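PDB 6VW7: NAD-dependent formate dehydrogenase gamma subunit from Cupriavidus necator, which binds one [2Fe-2S] cluster in a thioredoxin-like domain and probably takes part in NADH-linked electron transfer beside the beta subunit of formate dehydrogenase. Local coordinates for residues V52-L57 and A62-V67; E98-H103 and P136-G141. All coordinates share one frame; numbering follows the deposited sequence.

Contact 1: V52-L57 and A62-V67; sequences VIARAL and AEVHGV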
loop_
_atom_site.group_PDB
_atom_site.type_symbol
_atom_site.label_atom_id
_atom_site.label_comp_id
_atom_site.label_asym_id
_atom_site.label_seq_id
_atom_site.Cartn_x
_atom_site.Cartn_y
_atom_site.Cartn_z
ATOM N N VAL A 52 -32.982 -8.149 1.691
ATOM C CA VAL A 52 -33.044 -7.622 0.333
ATOM C C VAL A 52 -31.817 -8.059 -0.458
ATOM O O VAL A 52 -31.919 -8.521 -1.602
ATOM C CB VAL A 52 -33.173 -6.088 0.371
ATOM C CG1 VAL A 52 -33.151 -5.503 -1.042
ATOM C CG2 VAL A 52 -34.421 -5.695 1.135
ATOM N N ILE A 53 -30.640 -7.919 0.145
ATOM C CA ILE A 53 -29.413 -8.357 -0.512
ATOM C C ILE A 53 -29.470 -9.857 -0.782
ATOM O O ILE A 53 -29.241 -10.307 -1.910
ATOM C CB ILE A 53 -28.194 -7.991 0.353
ATOM C CG1 ILE A 53 -28.096 -6.474 0.524
ATOM C CG2 ILE A 53 -26.907 -8.624 -0.206
ATOM C CD1 ILE A 53 -27.296 -6.055 1.749
ATOM N N ALA A 54 -29.839 -10.638 0.238
ATOM C CA ALA A 54 -29.840 -12.094 0.120
ATOM C C ALA A 54 -30.704 -12.554 -1.044
ATOM O O ALA A 54 -30.264 -13.357 -1.876
ATOM C CB ALA A 54 -30.318 -12.728 1.428
ATOM N N ARG A 55 -31.945 -12.043 -1.124
ATOM C CA ARG A 55 -32.848 -12.435 -2.198
ATOM C C ARG A 55 -32.277 -12.089 -3.569
ATOM O O ARG A 55 -32.368 -12.890 -4.506
ATOM C CB ARG A 55 -34.216 -11.773 -2.001
ATOM C CG ARG A 55 -35.143 -11.896 -3.187
ATOM C CD ARG A 55 -36.593 -11.641 -2.780
ATOM N NE ARG A 55 -37.453 -11.424 -3.943
ATOM C CZ ARG A 55 -38.771 -11.591 -3.943
ATOM N NH1 ARG A 55 -39.390 -11.992 -2.839
ATOM N NH2 ARG A 55 -39.471 -11.364 -5.049
ATOM N N ALA A 56 -31.725 -10.885 -3.724
ATOM C CA ALA A 56 -31.275 -10.471 -5.048
ATOM C C ALA A 56 -30.065 -11.275 -5.526
ATOM O O ALA A 56 -29.931 -11.524 -6.729
ATOM C CB ALA A 56 -30.948 -8.987 -5.049
ATOM N N LEU A 57 -29.178 -11.672 -4.620
ATOM C CA LEU A 57 -27.975 -12.420 -4.980
ATOM C C LEU A 57 -28.140 -13.932 -4.841
ATOM O O LEU A 57 -27.157 -14.673 -5.007
ATOM C CB LEU A 57 -26.793 -11.956 -4.119
ATOM C CG LEU A 57 -26.495 -10.444 -4.117
ATOM C CD1 LEU A 57 -25.149 -10.196 -3.415
ATOM C CD2 LEU A 57 -26.487 -9.833 -5.519
ATOM N N ALA A 62 -27.899 -15.679 6.410
ATOM C CA ALA A 62 -26.746 -15.922 7.278
ATOM C C ALA A 62 -25.438 -15.683 6.536
ATOM O O ALA A 62 -24.485 -15.120 7.092
ATOM C CB ALA A 62 -26.790 -17.350 7.830
ATOM N N GLU A 63 -25.387 -16.079 5.267
ATOM C CA GLU A 63 -24.203 -15.833 4.455
ATOM C C GLU A 63 -23.894 -14.339 4.378
ATOM O O GLU A 63 -22.757 -13.909 4.618
ATOM C CB GLU A 63 -24.421 -16.434 3.066
ATOM C CG GLU A 63 -23.488 -15.933 1.990
ATOM C CD GLU A 63 -22.097 -16.512 2.122
ATOM O OE1 GLU A 63 -21.942 -17.501 2.857
ATOM O OE2 GLU A 63 -21.156 -15.976 1.493
ATOM N N VAL A 64 -24.908 -13.527 4.051
ATOM C CA VAL A 64 -24.709 -12.086 3.941
ATOM C C VAL A 64 -24.271 -11.505 5.283
ATOM O O VAL A 64 -23.312 -10.728 5.358
ATOM C CB VAL A 64 -25.998 -11.409 3.424
ATOM C CG1 VAL A 64 -25.829 -9.897 3.382
ATOM C CG2 VAL A 64 -26.357 -11.943 2.042
ATOM N N HIS A 65 -24.972 -11.872 6.365
ATOM C CA HIS A 65 -24.588 -11.366 7.678
ATOM C C HIS A 65 -23.163 -11.786 8.040
ATOM O O HIS A 65 -22.420 -11.010 8.660
ATOM C CB HIS A 65 -25.591 -11.837 8.734
ATOM C CG HIS A 65 -25.259 -11.382 10.119
ATOM N ND1 HIS A 65 -24.699 -12.216 11.062
ATOM C CD2 HIS A 65 -25.393 -10.173 10.716
ATOM C CE1 HIS A 65 -24.510 -11.545 12.184
ATOM N NE2 HIS A 65 -24.922 -10.304 12.001
ATOM N N GLY A 66 -22.748 -12.987 7.639
ATOM C CA GLY A 66 -21.394 -13.426 7.947
ATOM C C GLY A 66 -20.338 -12.601 7.230
ATOM O O GLY A 66 -19.258 -12.346 7.773
ATOM N N VAL A 67 -20.634 -12.167 6.004
ATOM C CA VAL A 67 -19.715 -11.283 5.293
ATOM C C VAL A 67 -19.629 -9.930 5.994
ATOM O O VAL A 67 -18.534 -9.413 6.247
ATOM C CB VAL A 67 -20.149 -11.148 3.821
ATOM C CG1 VAL A 67 -19.403 -9.991 3.107
ATOM C CG2 VAL A 67 -19.948 -12.492 3.096
#

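Contact 2: E98-H103 and P136-G141; sequences EALAEH and PAVMVG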
loop_
_atom_site.group_PDB
_atom_site.type_symbol
_atom_site.label_atom_id
_atom_site.label_comp_id
_atom_site.label_asym_id
_atom_site.label_seq_id
_atom_site.Cartn_x
_atom_site.Cartn_y
_atom_site.Cartn_z
ATOM N N GLU A 98 1.717 4.649 19.845
ATOM C CA GLU A 98 1.118 4.109 21.065
ATOM C C GLU A 98 0.729 5.219 22.032
ATOM O O GLU A 98 -0.374 5.206 22.593
ATOM C CB GLU A 98 2.088 3.152 21.754
ATOM C CG GLU A 98 2.701 2.080 20.864
ATOM C CD GLU A 98 4.131 2.440 20.425
ATOM O OE1 GLU A 98 5.052 1.641 20.769
ATOM O OE2 GLU A 98 4.341 3.548 19.842
ATOM N N ALA A 99 1.615 6.198 22.230
ATOM C CA ALA A 99 1.281 7.333 23.086
ATOM C C ALA A 99 0.150 8.162 22.486
ATOM O O ALA A 99 -0.709 8.665 23.218
ATOM C CB ALA A 99 2.519 8.204 23.316
ATOM N N LEU A 100 0.135 8.313 21.161
ATOM C CA LEU A 100 -0.939 9.059 20.519
ATOM C C LEU A 100 -2.287 8.394 20.762
ATOM O O LEU A 100 -3.286 9.078 21.017
ATOM C CB LEU A 100 -0.665 9.192 19.020
ATOM C CG LEU A 100 -1.783 9.834 18.188
ATOM C CD1 LEU A 100 -2.024 11.294 18.578
ATOM C CD2 LEU A 100 -1.476 9.717 16.698
ATOM N N ALA A 101 -2.331 7.056 20.689
ATOM C CA ALA A 101 -3.576 6.331 20.939
ATOM C C ALA A 101 -4.032 6.486 22.387
ATOM O O ALA A 101 -5.234 6.590 22.659
ATOM C CB ALA A 101 -3.404 4.856 20.587
ATOM N N GLU A 102 -3.092 6.488 23.332
ATOM C CA GLU A 102 -3.459 6.720 24.722
ATOM C C GLU A 102 -3.994 8.130 24.906
ATOM O O GLU A 102 -4.996 8.339 25.600
ATOM C CB GLU A 102 -2.257 6.502 25.637
ATOM C CG GLU A 102 -1.705 5.099 25.647
ATOM C CD GLU A 102 -0.277 5.055 26.168
ATOM O OE1 GLU A 102 0.405 4.022 25.975
ATOM O OE2 GLU A 102 0.167 6.066 26.758
ATOM N N HIS A 103 -3.333 9.115 24.292
ATOM C CA HIS A 103 -3.799 10.491 24.408
ATOM C C HIS A 103 -5.173 10.665 23.781
ATOM O O HIS A 103 -6.041 11.339 24.345
ATOM C CB HIS A 103 -2.815 11.459 23.760
ATOM C CG HIS A 103 -3.348 12.853 23.664
ATOM N ND1 HIS A 103 -3.482 13.669 24.766
ATOM C CD2 HIS A 103 -3.830 13.559 22.613
ATOM C CE1 HIS A 103 -4.003 14.827 24.397
ATOM N NE2 HIS A 103 -4.224 14.786 23.095
ATOM N N PRO A 136 3.219 9.611 13.191
ATOM C CA PRO A 136 1.998 8.806 13.305
ATOM C C PRO A 136 0.879 9.350 12.407
ATOM O O PRO A 136 0.730 10.572 12.254
ATOM C CB PRO A 136 1.620 8.932 14.787
ATOM C CG PRO A 136 2.890 9.305 15.469
ATOM C CD PRO A 136 3.622 10.171 14.490
ATOM N N ALA A 137 0.142 8.440 11.779
ATOM C CA ALA A 137 -0.821 8.798 10.756
ATOM C C ALA A 137 -2.237 8.702 11.310
ATOM O O ALA A 137 -2.538 7.836 12.138
ATOM C CB ALA A 137 -0.663 7.895 9.532
ATOM N N VAL A 138 -3.095 9.617 10.858
ATOM C CA VAL A 138 -4.508 9.654 11.217
ATOM C C VAL A 138 -5.303 9.974 9.959
ATOM O O VAL A 138 -4.872 10.786 9.136
ATOM C CB VAL A 138 -4.789 10.692 12.329
ATOM C CG1 VAL A 138 -6.293 10.888 12.533
ATOM C CG2 VAL A 138 -4.138 10.256 13.642
ATOM N N MET A 139 -6.451 9.323 9.801
ATOM C CA MET A 139 -7.393 9.642 8.738
ATOM C C MET A 139 -8.738 10.022 9.343
ATOM O O MET A 139 -9.249 9.314 10.217
ATOM C CB MET A 139 -7.575 8.458 7.777
ATOM C CG MET A 139 -8.447 8.799 6.533
ATOM S SD MET A 139 -8.362 7.461 5.313
ATOM C CE MET A 139 -7.429 8.227 4.011
ATOM N N VAL A 140 -9.311 11.128 8.876
ATOM C CA VAL A 140 -10.648 11.555 9.277
ATOM C C VAL A 140 -11.493 11.616 8.014
ATOM O O VAL A 140 -11.259 12.461 7.139
ATOM C CB VAL A 140 -10.645 12.900 10.009
ATOM C CG1 VAL A 140 -12.046 13.197 10.524
ATOM C CG2 VAL A 140 -9.639 12.878 11.152
ATOM N N GLY A 141 -12.465 10.717 7.918
ATOM C CA GLY A 141 -13.194 10.533 6.688
ATOM C C GLY A 141 -12.225 9.997 5.660
ATOM O O GLY A 141 -11.800 8.842 5.735
#

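Contact 1: V52-L57 and A62-V67
V64 reaches from helix 61-70 toward helix 50-57 and meets two consecutive residues there, I53 and A54, one methyl branch serving both. Its CG1 stands anti to the backbone N (chi1 177°), while CG2 lies beside that N and anti to the carbonyl carbon. This rotamer brings both methyls to bear on the neighbouring helix. V64 CG1 is 4.0 Å from I53 CG2, and V64 CG2 sits at the same 4.0 Å from I53 CG2, so the isoleucine methyl rests against the fork of the valine rather than against one prong.

I53 uses its shorter branch for this. With CG1 beside the backbone N (chi1 -62°), CG2 takes the place anti to that N, which sets it against the two V64 methyls. The two side chains meet at a slant, branch against branch. A54 contributes differently: V64 CG2 lies against it about equally far from its two carbons, 4.0 Å from A54 CA and 4.1 Å from A54 CB. The small residue lets the valine come down almost onto the main chain, and the closest pair of alpha carbons, A54 and V64, is only 6.4 Å apart.

I53 also packs on L31 and I38 of helix 31-42 and on V21 of helix 14-24, placing this junction within the N-terminal helical bundle, whereas E63 and V67 pack on R285 and G284 of the beta subunit. All three touching residues are buried and the contacts are purely apolar, so the pairing of these two successive helices here rests on shape and dispersion, without any directional bond between the segments.

Contact 2: E98-H103 and P136-G141
L100 meets P136 and V138 through a single methyl, CD2, which touches both residues. L100 CD2 lies 3.7 Å from P136 CB and 4.1 Å from V138 CG2, approaching the proline ring at its CB corner and the valine at the branch beside its backbone N. The leucine reaches this far because CG is anti to the backbone N (chi1 174°) and chi2 of 64° leaves CD2 at the extended end of the chain.

Farther out, L100 also rests on V86 of strand 82-87, on V148 and on F153 of helix 150-160, a helix that a hydrogen bond from H103 NE2 to D154 OD1 also links to helix 97-108. P136 packs on V95 and V138 on V84, while backbone hydrogen bonds join V138 to H145 and M139 to Q85, fixing strand 138-140 between its two sheet neighbours.

A cis peptide bond precedes P136, whose side chain is about 7 Å from the [2Fe-2S] cluster. The next residue, A137, turns its CB away from the helix and touches the cluster. A cis-proline just before a sheet strand is a hallmark of the thioredoxin fold; here it also packs against a flanking helix, near an iron-sulfur cluster.

Contact 1 is complete within the first part of the chain before the segments of contact 2 begin, and the chain's centre lies between them. Their centres are 34 Å apart and their nearest atoms about 19 Å, so neither touches the other. Contact 1 joins helices 50-57 and 61-70 in the helical N-terminal part; contact 2 seats helix 97-108 on strand 138-140 of the mixed sheet that follows. They share no helix or strand, although one sequence family spans both. The chain thus pairs a helical bundle with a thioredoxin-like cluster domain, and other residues of the segments (E63 and V67 in contact 1, M139 in contact 2) pack against the beta subunit.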